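Local coordinates for protein replicative DNA helicase (Nostoc punctiforme, PDB 4O1R) that carries an intein that probably excises itself from the DnaB helicase precursor and joins the flanking protein segments, at residues T61-L66 with E110-T115; I70-N75 with K85-L90; A39-E44 with S104-D109. One frame throughout, in Å; residues are numbered along the deposited sequence. Where two conformers were deposited one is given.

Contact 1 of 3, residues T61-L66 with E110-T115; sequences TLTTRL and EIVSIT. Unlike the reference sequence in segment 110-115: Thr115 (reference Glu).
Thr61 and Thr115 open an antiparallel ladder between strands 57-64 and 106-126, exchanging two backbone hydrogen bonds across a hydrogen-bonded pair. Thr63 repeats the pattern opposite Ser113, Thr63 N reaching Ser113 O at 2.9 Å. Thr63 O takes a bond from Val112 N (2.9 Å), while the one from Ser113 N is weak. Val112 and Ser113 thus share one partner, a classic beta bulge that shifts the register by a residue and brings Thr64 opposite Ile111. The packed side is formed by Leu62, where an anti CG (chi1 -180°) carries CD1 to Ile111 CD1 at 4.2 Å and equally near Ile114 CG1; Leu90 packs on Leu62 and Ile111, as does Leu96. The other face is polar and hydrated. There a water bonds to Thr63 OG1, Ser113 OG at 2.7 Å and the carbonyl of Thr61, bridging both strands. Beyond the bulge, Arg65 N sits nearly in line with the C=O of Glu110, 2.8 Å from Glu110 O, though its N-H points somewhat off (143°). The Arg65 guanidinium lies with one face over Glu110 CB, and a salt bridge spans 3.5 Å from Arg65 NH1 to Glu110 OE1, which lies well out of the guanidinium plane with no N-H pointing at it. An alanine here keeps only the CB beneath the guanidinium and would probably leave Arg65 without this opposite charge. The chemistry implies a division of labour: directional backbone bonds set the pairing, apolar packing secures the inner face, and the salt bridge at the solvent edge adds attraction between charges without a directed bond.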
ATOM      1  N   THR A  61      -3.004 -11.622  -4.331  1.00 11.04           N
ATOM      2  CA  THR A  61      -3.421 -11.402  -2.942  1.00 11.37           C
ATOM      3  C   THR A  61      -2.287 -11.799  -2.020  1.00 11.05           C
ATOM      4  O   THR A  61      -1.817 -12.949  -2.048  1.00 11.40           O
ATOM      5  CB  THR A  61      -4.660 -12.220  -2.614  1.00 12.33           C
ATOM      6  OG1 THR A  61      -5.677 -11.895  -3.564  1.00 14.16           O
ATOM      7  CG2 THR A  61      -5.181 -11.897  -1.219  1.00 13.43           C
ATOM      8  N   LEU A  62      -1.838 -10.841  -1.224  1.00 10.73           N
ATOM      9  CA  LEU A  62      -0.790 -11.068  -0.242  1.00 11.03           C
ATOM     10  C   LEU A  62      -1.417 -11.002   1.140  1.00 11.21           C
ATOM     11  O   LEU A  62      -2.157 -10.064   1.425  1.00 11.82           O
ATOM     12  CB  LEU A  62       0.293 -10.007  -0.419  1.00 12.13           C
ATOM     13  CG  LEU A  62       1.498 -10.071   0.526  1.00 12.90           C
ATOM     14  CD1 LEU A  62       2.718  -9.506  -0.171  1.00 15.40           C
ATOM     15  CD2 LEU A  62       1.208  -9.318   1.820  1.00 14.26           C
ATOM     16  N   THR A  63      -1.136 -12.005   1.974  1.00 10.97           N
ATOM     17  CA  THR A  63      -1.683 -12.062   3.333  1.00 11.32           C
ATOM     18  C   THR A  63      -0.551 -12.180   4.334  1.00 11.10           C
ATOM     19  O   THR A  63       0.413 -12.918   4.096  1.00 11.35           O
ATOM     20  CB  THR A  63      -2.644 -13.263   3.479  1.00 11.89           C
ATOM     21  OG1 THR A  63      -3.629 -13.202   2.444  1.00 12.89           O
ATOM     22  CG2 THR A  63      -3.357 -13.263   4.830  1.00 12.99           C
ATOM     23  N   THR A  64      -0.668 -11.466   5.451  1.00 11.28           N
ATOM     24  CA  THR A  64       0.349 -11.521   6.498  1.00 12.26           C
ATOM     25  C   THR A  64      -0.135 -12.356   7.686  1.00 12.55           C
ATOM     26  O   THR A  64      -1.326 -12.662   7.813  1.00 13.08           O
ATOM     27  CB  THR A  64       0.763 -10.108   6.985  1.00 12.43           C
ATOM     28  OG1 THR A  64      -0.288  -9.556   7.795  1.00 13.38           O
ATOM     29  CG2 THR A  64       1.074  -9.171   5.808  1.00 14.39           C
ATOM     30  N   ARG A  65       0.796 -12.670   8.585  1.00 13.00           N
ATOM     31  CA  ARG A  65       0.524 -13.498   9.762  1.00 13.94           C
ATOM     32  C   ARG A  65      -0.524 -12.882  10.696  1.00 14.84           C
ATOM     33  O   ARG A  65      -1.327 -13.615  11.277  1.00 16.16           O
ATOM     34  CB  ARG A  65       1.835 -13.797  10.495  1.00 14.06           C
ATOM     35  CG  ARG A  65       1.730 -14.724  11.709  1.00 15.53           C
ATOM     36  CD  ARG A  65       3.131 -15.104  12.247  1.00 17.54           C
ATOM     37  NE  ARG A  65       3.952 -13.923  12.567  1.00 18.90           N
ATOM     38  CZ  ARG A  65       5.287 -13.913  12.661  1.00 20.24           C
ATOM     39  NH1 ARG A  65       6.000 -15.018  12.475  1.00 19.61           N
ATOM     40  NH2 ARG A  65       5.916 -12.777  12.937  1.00 22.57           N
ATOM     41  N   LEU A  66      -0.525 -11.557  10.826  1.00 15.72           N
ATOM     42  CA  LEU A  66      -1.522 -10.842  11.640  0.60 16.54           C
ATOM     43  C   LEU A  66      -2.875 -10.772  10.963  1.00 16.87           C
ATOM     44  O   LEU A  66      -3.860 -10.323  11.569  1.00 18.81           O
ATOM     45  CB  LEU A  66      -1.067  -9.415  11.932  0.60 17.32           C
ATOM     46  CG  LEU A  66       0.059  -9.212  12.941  0.60 17.90           C
ATOM     47  CD1 LEU A  66       0.226  -7.753  13.107  0.60 20.70           C
ATOM     48  CD2 LEU A  66      -0.233  -9.820  14.290  0.60 19.67           C
ATOM     49  N   GLU A 110       5.163 -11.152   9.061  1.00 13.18           N
ATOM     50  CA  GLU A 110       5.525 -12.235   8.163  1.00 12.33           C
ATOM     51  C   GLU A 110       4.467 -12.447   7.078  1.00 11.86           C
ATOM     52  O   GLU A 110       3.264 -12.486   7.374  1.00 12.45           O
ATOM     53  CB  GLU A 110       5.632 -13.511   9.004  1.00 13.05           C
ATOM     54  CG  GLU A 110       6.135 -14.699   8.230  1.00 13.74           C
ATOM     55  CD  GLU A 110       5.852 -16.012   8.910  1.00 17.88           C
ATOM     56  OE1 GLU A 110       4.742 -16.188   9.456  1.00 21.66           O
ATOM     57  OE2 GLU A 110       6.721 -16.886   8.846  1.00 20.25           O
ATOM     58  N   ILE A 111       4.912 -12.616   5.834  1.00 11.46           N
ATOM     59  CA  ILE A 111       4.020 -13.037   4.747  1.00 11.98           C
ATOM     60  C   ILE A 111       3.697 -14.517   4.900  1.00 11.94           C
ATOM     61  O   ILE A 111       4.620 -15.350   5.005  1.00 13.70           O
ATOM     62  CB  ILE A 111       4.682 -12.820   3.378  1.00 12.25           C
ATOM     63  CG1 ILE A 111       4.938 -11.331   3.141  1.00 13.28           C
ATOM     64  CG2 ILE A 111       3.798 -13.396   2.249  1.00 13.51           C
ATOM     65  CD1 ILE A 111       5.895 -11.058   2.008  1.00 14.73           C
ATOM     66  N   VAL A 112       2.402 -14.844   4.926  1.00 11.71           N
ATOM     67  CA  VAL A 112       1.971 -16.255   4.992  1.00 12.19           C
ATOM     68  C   VAL A 112       1.462 -16.811   3.665  1.00 12.08           C
ATOM     69  O   VAL A 112       1.453 -18.026   3.468  1.00 13.49           O
ATOM     70  CB  VAL A 112       0.948 -16.533   6.137  1.00 12.47           C
ATOM     71  CG1 VAL A 112       1.564 -16.221   7.500  1.00 13.30           C
ATOM     72  CG2 VAL A 112      -0.326 -15.749   5.938  1.00 13.76           C
ATOM     73  N   SER A 113       1.064 -15.932   2.748  1.00 11.37           N
ATOM     74  CA  SER A 113       0.608 -16.391   1.443  1.00 11.70           C
ATOM     75  C   SER A 113       0.664 -15.306   0.400  1.00 10.72           C
ATOM     76  O   SER A 113       0.438 -14.129   0.697  1.00 11.60           O
ATOM     77  CB  SER A 113      -0.802 -16.990   1.533  1.00 12.82           C
ATOM     78  OG  SER A 113      -1.724 -16.031   1.940  0.58 10.68           O
ATOM     79  N   ILE A 114       0.990 -15.720  -0.820  1.00 10.67           N
ATOM     80  CA  ILE A 114       0.836 -14.877  -2.008  1.00 11.13           C
ATOM     81  C   ILE A 114       0.160 -15.739  -3.061  1.00 11.50           C
ATOM     82  O   ILE A 114       0.636 -16.843  -3.358  1.00 12.09           O
ATOM     83  CB  ILE A 114       2.174 -14.317  -2.548  1.00 10.95           C
ATOM     84  CG1 ILE A 114       2.904 -13.514  -1.463  1.00 12.79           C
ATOM     85  CG2 ILE A 114       1.911 -13.434  -3.759  1.00 12.66           C
ATOM     86  CD1 ILE A 114       4.299 -13.078  -1.885  1.00 14.17           C
ATOM     87  N   THR A 115      -0.941 -15.239  -3.630  1.00 12.08           N
ATOM     88  CA  THR A 115      -1.778 -16.044  -4.513  1.00 14.10           C
ATOM     89  C   THR A 115      -2.260 -15.200  -5.675  1.00 13.37           C
ATOM     90  O   THR A 115      -2.855 -14.145  -5.465  1.00 13.52           O
ATOM     91  CB  THR A 115      -3.036 -16.549  -3.737  1.00 14.79           C
ATOM     92  OG1 THR A 115      -2.648 -17.280  -2.561  1.00 22.22           O
ATOM     93  CG2 THR A 115      -3.931 -17.414  -4.624  1.00 19.00           C
TER
HETATM   94  O   HOH W   1      -2.857 -14.434   0.044  1.00 12.79           O

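Contact 2 of 3, residues I70-N75 with K85-L90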
ATOM      1  N   ILE A  70      -3.883  -7.624   1.064  1.00 11.71           N
ATOM      2  CA  ILE A  70      -3.973  -6.622   0.014  1.00 12.24           C
ATOM      3  C   ILE A  70      -3.863  -7.311  -1.329  1.00 11.64           C
ATOM      4  O   ILE A  70      -3.251  -8.375  -1.436  1.00 11.60           O
ATOM      5  CB  ILE A  70      -2.885  -5.530   0.202  1.00 12.30           C
ATOM      6  CG1 ILE A  70      -3.154  -4.282  -0.657  1.00 14.47           C
ATOM      7  CG2 ILE A  70      -1.480  -6.117  -0.021  1.00 13.22           C
ATOM      8  CD1 ILE A  70      -2.221  -3.121  -0.306  1.00 16.26           C
ATOM      9  N   ARG A  71      -4.461  -6.699  -2.345  1.00 11.41           N
ATOM     10  CA  ARG A  71      -4.376  -7.206  -3.718  1.00 11.46           C
ATOM     11  C   ARG A  71      -3.663  -6.178  -4.566  1.00 10.82           C
ATOM     12  O   ARG A  71      -4.136  -5.051  -4.715  1.00 11.37           O
ATOM     13  CB  ARG A  71      -5.764  -7.544  -4.278  1.00 12.18           C
ATOM     14  CG  ARG A  71      -6.359  -8.716  -3.493  0.58 13.53           C
ATOM     15  CD  ARG A  71      -7.773  -9.035  -3.868  0.58 16.10           C
ATOM     16  NE  ARG A  71      -7.837  -9.626  -5.192  0.58 16.71           N
ATOM     17  CZ  ARG A  71      -8.642  -9.208  -6.160  0.58 17.15           C
ATOM     18  NH1 ARG A  71      -9.465  -8.187  -5.942  0.58 17.32           N
ATOM     19  NH2 ARG A  71      -8.628  -9.823  -7.336  0.58 18.40           N
ATOM     20  N   ALA A  72      -2.503  -6.572  -5.101  1.00 10.37           N
ATOM     21  CA  ALA A  72      -1.610  -5.658  -5.793  1.00 10.48           C
ATOM     22  C   ALA A  72      -1.029  -6.289  -7.042  1.00 10.62           C
ATOM     23  O   ALA A  72      -0.970  -7.511  -7.174  1.00 10.81           O
ATOM     24  CB  ALA A  72      -0.473  -5.205  -4.859  1.00 11.70           C
ATOM     25  N   THR A  73      -0.589  -5.445  -7.961  1.00 10.09           N
ATOM     26  CA  THR A  73       0.111  -5.961  -9.137  1.00 10.02           C
ATOM     27  C   THR A  73       1.472  -6.549  -8.747  1.00 10.11           C
ATOM     28  O   THR A  73       2.024  -6.232  -7.689  1.00 10.57           O
ATOM     29  CB  THR A  73       0.288  -4.879 -10.195  1.00 10.27           C
ATOM     30  OG1 THR A  73       1.037  -3.793  -9.636  1.00 10.42           O
ATOM     31  CG2 THR A  73      -1.058  -4.357 -10.694  1.00 11.41           C
ATOM     32  N   GLY A  74       2.013  -7.395  -9.618  1.00 10.39           N
ATOM     33  CA  GLY A  74       3.262  -8.081  -9.334  1.00 11.02           C
ATOM     34  C   GLY A  74       4.433  -7.134  -9.156  1.00 11.00           C
ATOM     35  O   GLY A  74       5.381  -7.446  -8.438  1.00 11.81           O
ATOM     36  N   ASN A  75       4.390  -5.990  -9.830  1.00 11.18           N
ATOM     37  CA  ASN A  75       5.462  -5.014  -9.728  1.00 11.40           C
ATOM     38  C   ASN A  75       5.294  -4.020  -8.587  1.00 11.39           C
ATOM     39  O   ASN A  75       6.154  -3.164  -8.404  1.00 13.02           O
ATOM     40  CB  ASN A  75       5.679  -4.269 -11.064  1.00 11.41           C
ATOM     41  CG  ASN A  75       4.476  -3.460 -11.521  1.00 12.21           C
ATOM     42  OD1 ASN A  75       3.330  -3.736 -11.163  1.00 13.10           O
ATOM     43  ND2 ASN A  75       4.745  -2.459 -12.355  1.00 14.07           N
ATOM     44  N   LYS A  85      10.886  -4.141  -2.299  1.00 11.86           N
ATOM     45  CA  LYS A  85      10.876  -5.276  -3.232  1.00 12.38           C
ATOM     46  C   LYS A  85       9.520  -5.396  -3.909  1.00 11.81           C
ATOM     47  O   LYS A  85       8.472  -5.178  -3.279  1.00 12.21           O
ATOM     48  CB  LYS A  85      11.145  -6.593  -2.493  1.00 13.31           C
ATOM     49  CG  LYS A  85      12.516  -6.703  -1.844  1.00 15.53           C
ATOM     50  CD  LYS A  85      12.848  -8.146  -1.581  1.00 17.48           C
ATOM     51  CE  LYS A  85      14.204  -8.276  -0.956  1.00 19.83           C
ATOM     52  NZ  LYS A  85      14.432  -9.691  -0.567  1.00 20.52           N
ATOM     53  N   ARG A  86       9.549  -5.733  -5.192  1.00 11.44           N
ATOM     54  CA  ARG A  86       8.329  -6.075  -5.920  1.00 11.23           C
ATOM     55  C   ARG A  86       7.621  -7.250  -5.269  1.00 10.82           C
ATOM     56  O   ARG A  86       8.271  -8.188  -4.776  1.00 11.05           O
ATOM     57  CB  ARG A  86       8.686  -6.489  -7.341  1.00 11.31           C
ATOM     58  CG  ARG A  86       9.301  -5.395  -8.199  1.00 12.26           C
ATOM     59  CD  ARG A  86       9.921  -5.989  -9.455  1.00 12.58           C
ATOM     60  NE  ARG A  86       8.923  -6.723 -10.246  1.00 13.54           N
ATOM     61  CZ  ARG A  86       8.461  -6.345 -11.434  1.00 12.61           C
ATOM     62  NH1 ARG A  86       8.865  -5.208 -11.990  1.00 14.74           N
ATOM     63  NH2 ARG A  86       7.559  -7.113 -12.045  1.00 13.40           N
ATOM     64  N   LEU A  87       6.293  -7.223  -5.296  1.00 10.46           N
ATOM     65  CA  LEU A  87       5.506  -8.349  -4.819  1.00 10.24           C
ATOM     66  C   LEU A  87       5.984  -9.665  -5.451  1.00 10.37           C
ATOM     67  O   LEU A  87       6.112 -10.690  -4.756  1.00 11.09           O
ATOM     68  CB  LEU A  87       4.006  -8.108  -5.086  1.00 10.46           C
ATOM     69  CG  LEU A  87       3.064  -9.254  -4.673  1.00 11.00           C
ATOM     70  CD1 LEU A  87       1.686  -8.710  -4.298  1.00 12.46           C
ATOM     71  CD2 LEU A  87       2.944 -10.308  -5.779  1.00 12.82           C
ATOM     72  N   ASP A  88       6.273  -9.632  -6.754  1.00 10.35           N
ATOM     73  CA  ASP A  88       6.672 -10.854  -7.440  1.00 11.17           C
ATOM     74  C   ASP A  88       8.136 -11.243  -7.210  1.00 11.10           C
ATOM     75  O   ASP A  88       8.623 -12.198  -7.824  1.00 11.56           O
ATOM     76  CB  ASP A  88       6.275 -10.816  -8.927  1.00 12.25           C
ATOM     77  CG  ASP A  88       6.977  -9.735  -9.716  1.00 12.88           C
ATOM     78  OD1 ASP A  88       8.021  -9.211  -9.279  1.00 12.50           O
ATOM     79  OD2 ASP A  88       6.467  -9.405 -10.815  1.00 15.82           O
ATOM     80  N   GLU A  89       8.799 -10.538  -6.278  1.00 11.26           N
ATOM     81  CA  GLU A  89      10.118 -10.948  -5.780  1.00 11.41           C
ATOM     82  C   GLU A  89      10.101 -11.345  -4.301  1.00 10.80           C
ATOM     83  O   GLU A  89      11.132 -11.714  -3.751  1.00 11.63           O
ATOM     84  CB  GLU A  89      11.150  -9.844  -6.030  1.00 13.37           C
ATOM     85  CG  GLU A  89      11.410  -9.599  -7.536  1.00 16.07           C
ATOM     86  CD  GLU A  89      12.124 -10.766  -8.261  1.00 20.19           C
ATOM     87  OE1 GLU A  89      12.880 -11.528  -7.621  1.00 22.80           O
ATOM     88  OE2 GLU A  89      11.930 -10.926  -9.488  1.00 24.00           O
ATOM     89  N   LEU A  90       8.931 -11.303  -3.670  1.00 10.49           N
ATOM     90  CA  LEU A  90       8.816 -11.670  -2.262  1.00 10.47           C
ATOM     91  C   LEU A  90       8.693 -13.173  -2.102  1.00 11.44           C
ATOM     92  O   LEU A  90       8.165 -13.871  -2.976  1.00 12.93           O
ATOM     93  CB  LEU A  90       7.602 -10.986  -1.636  1.00 10.61           C
ATOM     94  CG  LEU A  90       7.672  -9.460  -1.561  1.00 10.76           C
ATOM     95  CD1 LEU A  90       6.334  -8.898  -1.134  1.00 12.19           C
ATOM     96  CD2 LEU A  90       8.752  -9.031  -0.579  1.00 13.12           C
TER
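Gly74 meets Asp88 through a single backbone hydrogen bond across the contact, Asp88 N to Gly74 O at 2.9 Å, which lies in the carbonyl plane on a lone pair. The Asp88 side chain turns back between its own N and carbonyl carbon (chi1 64°), which sets the carboxylate against Gly74 O and presents both oxygens to Arg86. Arg86, bent at chi3, grips it in a bidentate, side-on salt bridge within segment 85-90: Arg86 NE meets Asp88 OD1 at 2.8 Å and Arg86 NH2 meets Asp88 OD2 at the same distance, both bonds nearly straight and close to the guanidinium plane. Held flat in this way, the guanidinium offers one face to Asn75, whose CB sits 3.4 Å from Arg86 NH1, offset toward the rim. The Asn75 amide leads away from Arg86, and its OD1 accepts a 2.8 Å bond from Thr73 OG1. Glycine suits position 74, since a beta carbon there would clash with Asp88 OD2. On the inner side Leu87 extends its CG anti to the backbone N (chi1 178°), bringing CD1 to 4.2 Å from Ala72 CB. The contact joins strand 69-72 and the chain that follows it to the 3-10 segment 87-89, which comes after strand 83-86. Leu87 also packs on Phe60 of strand 57-64 and Ile114 of strand 106-126, while Phe78 of strand 77-80 touches Ala72.

Contact 3 of 3, residues A39-E44 with S104-D109. Unlike the reference sequence in segment 104-109: Ile106 (reference Val).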
ATOM      1  N   ALA A  39      13.265   7.744   7.006  1.00 29.10           N
ATOM      2  CA  ALA A  39      14.388   8.226   7.812  1.00 30.20           C
ATOM      3  C   ALA A  39      14.109   8.069   9.306  1.00 30.50           C
ATOM      4  O   ALA A  39      15.008   7.723  10.075  1.00 31.78           O
ATOM      5  CB  ALA A  39      14.707   9.665   7.472  1.00 30.38           C
ATOM      6  N   THR A  40      12.865   8.319   9.713  1.00 30.29           N
ATOM      7  CA  THR A  40      12.469   8.199  11.117  1.00 29.70           C
ATOM      8  C   THR A  40      11.814   6.850  11.402  1.00 29.09           C
ATOM      9  O   THR A  40      11.660   6.458  12.561  1.00 29.34           O
ATOM     10  CB  THR A  40      11.486   9.322  11.532  1.00 29.96           C
ATOM     11  OG1 THR A  40      10.290   9.222  10.747  1.00 29.57           O
ATOM     12  CG2 THR A  40      12.101  10.692  11.319  1.00 30.52           C
ATOM     13  N   MET A  41      11.424   6.149  10.335  1.00 27.91           N
ATOM     14  CA  MET A  41      10.615   4.931  10.430  1.00 26.91           C
ATOM     15  C   MET A  41       9.320   5.165  11.216  1.00 26.59           C
ATOM     16  O   MET A  41       8.864   4.315  11.975  1.00 27.28           O
ATOM     17  CB  MET A  41      11.431   3.734  10.951  1.00 26.99           C
ATOM     18  CG  MET A  41      12.532   3.301   9.995  1.00 28.05           C
ATOM     19  SD  MET A  41      11.932   2.797   8.365  1.00 29.25           S
ATOM     20  CE  MET A  41      11.159   1.224   8.750  1.00 28.56           C
ATOM     21  N   GLN A  42       8.732   6.340  11.001  1.00 25.44           N
ATOM     22  CA  GLN A  42       7.482   6.718  11.642  1.00 25.21           C
ATOM     23  C   GLN A  42       6.478   7.107  10.578  1.00 23.80           C
ATOM     24  O   GLN A  42       6.852   7.626   9.520  1.00 23.30           O
ATOM     25  CB  GLN A  42       7.690   7.911  12.583  1.00 26.19           C
ATOM     26  CG  GLN A  42       8.729   7.695  13.679  1.00 30.54           C
ATOM     27  CD  GLN A  42       8.174   6.899  14.830  1.00 35.73           C
ATOM     28  OE1 GLN A  42       7.375   7.406  15.619  1.00 38.83           O
ATOM     29  NE2 GLN A  42       8.593   5.643  14.938  1.00 37.57           N
ATOM     30  N   LEU A  43       5.205   6.862  10.865  1.00 23.04           N
ATOM     31  CA  LEU A  43       4.128   7.301   9.986  1.00 22.58           C
ATOM     32  C   LEU A  43       3.929   8.816  10.071  1.00 21.69           C
ATOM     33  O   LEU A  43       4.044   9.413  11.148  1.00 22.33           O
ATOM     34  CB  LEU A  43       2.813   6.600  10.330  1.00 23.43           C
ATOM     35  CG  LEU A  43       2.629   5.104  10.088  1.00 25.66           C
ATOM     36  CD1 LEU A  43       1.154   4.794  10.283  1.00 27.54           C
ATOM     37  CD2 LEU A  43       3.070   4.688   8.687  1.00 26.09           C
ATOM     38  N   GLU A  44       3.640   9.419   8.920  1.00 20.43           N
ATOM     39  CA  GLU A  44       3.407  10.861   8.800  1.00 20.57           C
ATOM     40  C   GLU A  44       2.262  11.114   7.844  1.00 20.05           C
ATOM     41  O   GLU A  44       1.972  10.294   6.976  1.00 19.42           O
ATOM     42  CB  GLU A  44       4.639  11.579   8.239  1.00 21.33           C
ATOM     43  CG  GLU A  44       5.839  11.675   9.155  1.00 23.70           C
ATOM     44  CD  GLU A  44       6.980  12.457   8.525  1.00 25.42           C
ATOM     45  OE1 GLU A  44       6.828  12.958   7.386  1.00 26.94           O
ATOM     46  OE2 GLU A  44       8.035  12.572   9.173  1.00 28.00           O
ATOM     47  N   SER A 104       2.777   5.670  15.920  1.00 35.12           N
ATOM     48  CA  SER A 104       3.354   5.985  14.615  1.00 33.78           C
ATOM     49  C   SER A 104       4.477   5.035  14.221  1.00 32.09           C
ATOM     50  O   SER A 104       5.172   5.277  13.231  1.00 31.73           O
ATOM     51  CB  SER A 104       3.861   7.427  14.594  1.00 34.24           C
ATOM     52  OG  SER A 104       4.795   7.653  15.632  1.00 35.27           O
ATOM     53  N   ASP A 105       4.651   3.960  14.990  1.00 29.95           N
ATOM     54  CA  ASP A 105       5.695   2.979  14.704  1.00 28.05           C
ATOM     55  C   ASP A 105       5.239   1.917  13.721  1.00 25.91           C
ATOM     56  O   ASP A 105       4.040   1.710  13.484  1.00 25.07           O
ATOM     57  CB  ASP A 105       6.164   2.264  15.973  1.00 28.85           C
ATOM     58  CG  ASP A 105       6.862   3.183  16.958  1.00 31.98           C
ATOM     59  OD1 ASP A 105       6.970   4.404  16.712  1.00 35.44           O
ATOM     60  OD2 ASP A 105       7.307   2.661  17.994  1.00 35.21           O
ATOM     61  N   ILE A 106       6.227   1.232  13.168  1.00 23.64           N
ATOM     62  CA  ILE A 106       5.966   0.095  12.296  1.00 21.90           C
ATOM     63  C   ILE A 106       6.368  -1.218  12.971  1.00 20.50           C
ATOM     64  O   ILE A 106       7.129  -1.241  13.951  1.00 21.43           O
ATOM     65  CB  ILE A 106       6.624   0.250  10.881  1.00 22.68           C
ATOM     66  CG1 ILE A 106       8.151   0.332  10.961  1.00 24.17           C
ATOM     67  CG2 ILE A 106       6.027   1.446  10.127  1.00 23.15           C
ATOM     68  CD1 ILE A 106       8.848  -1.004  10.852  1.00 26.48           C
ATOM     69  N   TYR A 107       5.825  -2.312  12.452  1.00 18.06           N
ATOM     70  CA  TYR A 107       6.218  -3.646  12.861  1.00 17.75           C
ATOM     71  C   TYR A 107       6.461  -4.467  11.601  1.00 16.41           C
ATOM     72  O   TYR A 107       5.912  -4.176  10.534  1.00 16.45           O
ATOM     73  CB  TYR A 107       5.238  -4.279  13.856  0.50 18.05           C
ATOM     74  CG  TYR A 107       4.027  -4.834  13.207  0.50 17.79           C
ATOM     75  CD1 TYR A 107       3.928  -6.191  12.941  0.50 18.12           C
ATOM     76  CD2 TYR A 107       2.984  -4.003  12.828  0.50 18.99           C
ATOM     77  CE1 TYR A 107       2.829  -6.697  12.324  0.50 19.69           C
ATOM     78  CE2 TYR A 107       1.878  -4.504  12.213  0.50 19.54           C
ATOM     79  CZ  TYR A 107       1.803  -5.848  11.958  0.50 20.02           C
ATOM     80  OH  TYR A 107       0.690  -6.351  11.332  0.50 20.71           O
ATOM     81  N   TRP A 108       7.290  -5.493  11.728  1.00 15.55           N
ATOM     82  CA  TRP A 108       7.660  -6.331  10.591  1.00 15.60           C
ATOM     83  C   TRP A 108       6.883  -7.633  10.610  1.00 15.82           C
ATOM     84  O   TRP A 108       7.247  -8.559  11.339  1.00 18.02           O
ATOM     85  CB  TRP A 108       9.157  -6.623  10.651  1.00 15.61           C
ATOM     86  CG  TRP A 108       9.984  -5.384  10.534  1.00 15.02           C
ATOM     87  CD1 TRP A 108      10.547  -4.676  11.556  1.00 17.37           C
ATOM     88  CD2 TRP A 108      10.319  -4.681   9.325  1.00 14.69           C
ATOM     89  NE1 TRP A 108      11.224  -3.590  11.059  1.00 18.09           N
ATOM     90  CE2 TRP A 108      11.103  -3.569   9.693  1.00 16.62           C
ATOM     91  CE3 TRP A 108      10.054  -4.898   7.964  1.00 15.48           C
ATOM     92  CZ2 TRP A 108      11.610  -2.660   8.755  1.00 17.03           C
ATOM     93  CZ3 TRP A 108      10.564  -3.986   7.032  1.00 15.85           C
ATOM     94  CH2 TRP A 108      11.335  -2.886   7.433  1.00 17.00           C
ATOM     95  N   ASP A 109       5.823  -7.708   9.813  1.00 14.27           N
ATOM     96  CA  ASP A 109       4.947  -8.875   9.828  1.00 14.26           C
ATOM     97  C   ASP A 109       5.391  -9.885   8.776  1.00 13.86           C
ATOM     98  O   ASP A 109       5.892  -9.521   7.715  1.00 15.81           O
ATOM     99  CB  ASP A 109       3.493  -8.457   9.588  1.00 14.92           C
ATOM    100  CG  ASP A 109       2.482  -9.471  10.123  1.00 16.40           C
ATOM    101  OD1 ASP A 109       2.864 -10.465  10.779  1.00 19.42           O
ATOM    102  OD2 ASP A 109       1.294  -9.220   9.900  1.00 20.30           O
TER
HETATM  103  O   HOH W   2       8.903   2.327  13.713  1.00 27.67           O
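Gln42 reaches Ser104 and Asp105 by folding its side chain: CG lies anti to the carbonyl carbon (chi1 -57°) and the bend at chi2 (-80°) lays the amide beside the Asp105 carboxylate. Ser104 OG, placed between its own N and carbonyl carbon, then donates to Gln42 OE1 at 2.6 Å, approaching from above the carbonyl plane. The other end of the same amide gives Gln42 NE2 to Asp105 OD1 at 2.7 Å. Asp105 OD1 lies close to the amide plane of Gln42, yet NE2 meets the carboxylate from above its plane, the two flat groups being turned 70° apart. Both ends of the amide are therefore engaged, which fixes its rotation and identifies which end is oxygen and which nitrogen. Behind the polar pair, Leu43 N donates to Ser104 O at 2.8 Å, in the carbonyl plane and on a lone pair, and Gln42 CA sends a C-H toward the same oxygen. A water carries the pairing one step further, donating to Met41 O at 2.6 Å and accepting from Ile106 N.

On the other side of this polar strip, Met41 curls at chi2 and chi3 so that its methyl CE lies 3.8 Å from Ile106 CD1 and 3.9 Å from Trp108 CZ2. Ile106 CD1 itself rests over one face of the Trp108 ring, offset toward the rim, and Leu36 of strand 31-37 touches Ile106 as well. Met41 and Gln42 both oppose Asn37, the G1 beta bulge of the hairpin linking strands 31-37 and 42-55. The contact joins this hairpin end to the start of the long strand 106-126, within the curled, nearly all-beta architecture characteristic of the Hint fold of inteins.

Overall arrangement
Strand 106-126 is common to contacts 1 and 3, contact 1 on the strand and contact 3 at its start and the loop before it, while contact 2 lies nearer the centre of the chain, nested along the sequence inside the loops closed by both. Contacts 1 and 2 touch directly: Leu90 packs against Leu62 and Ile111, and Leu62 N probably bonds to Ile70 O. Contacts 1 and 3 meet at Asp109, which probably accepts from Thr64 OG1 and Leu66 N. Contact 1 is a bulged antiparallel ladder; contact 2, also partly buried, combines one backbone bond with an ion pair within one segment; contact 3, at the surface, has one backbone bond, side-chain amide bonds, a water and a small apolar cluster.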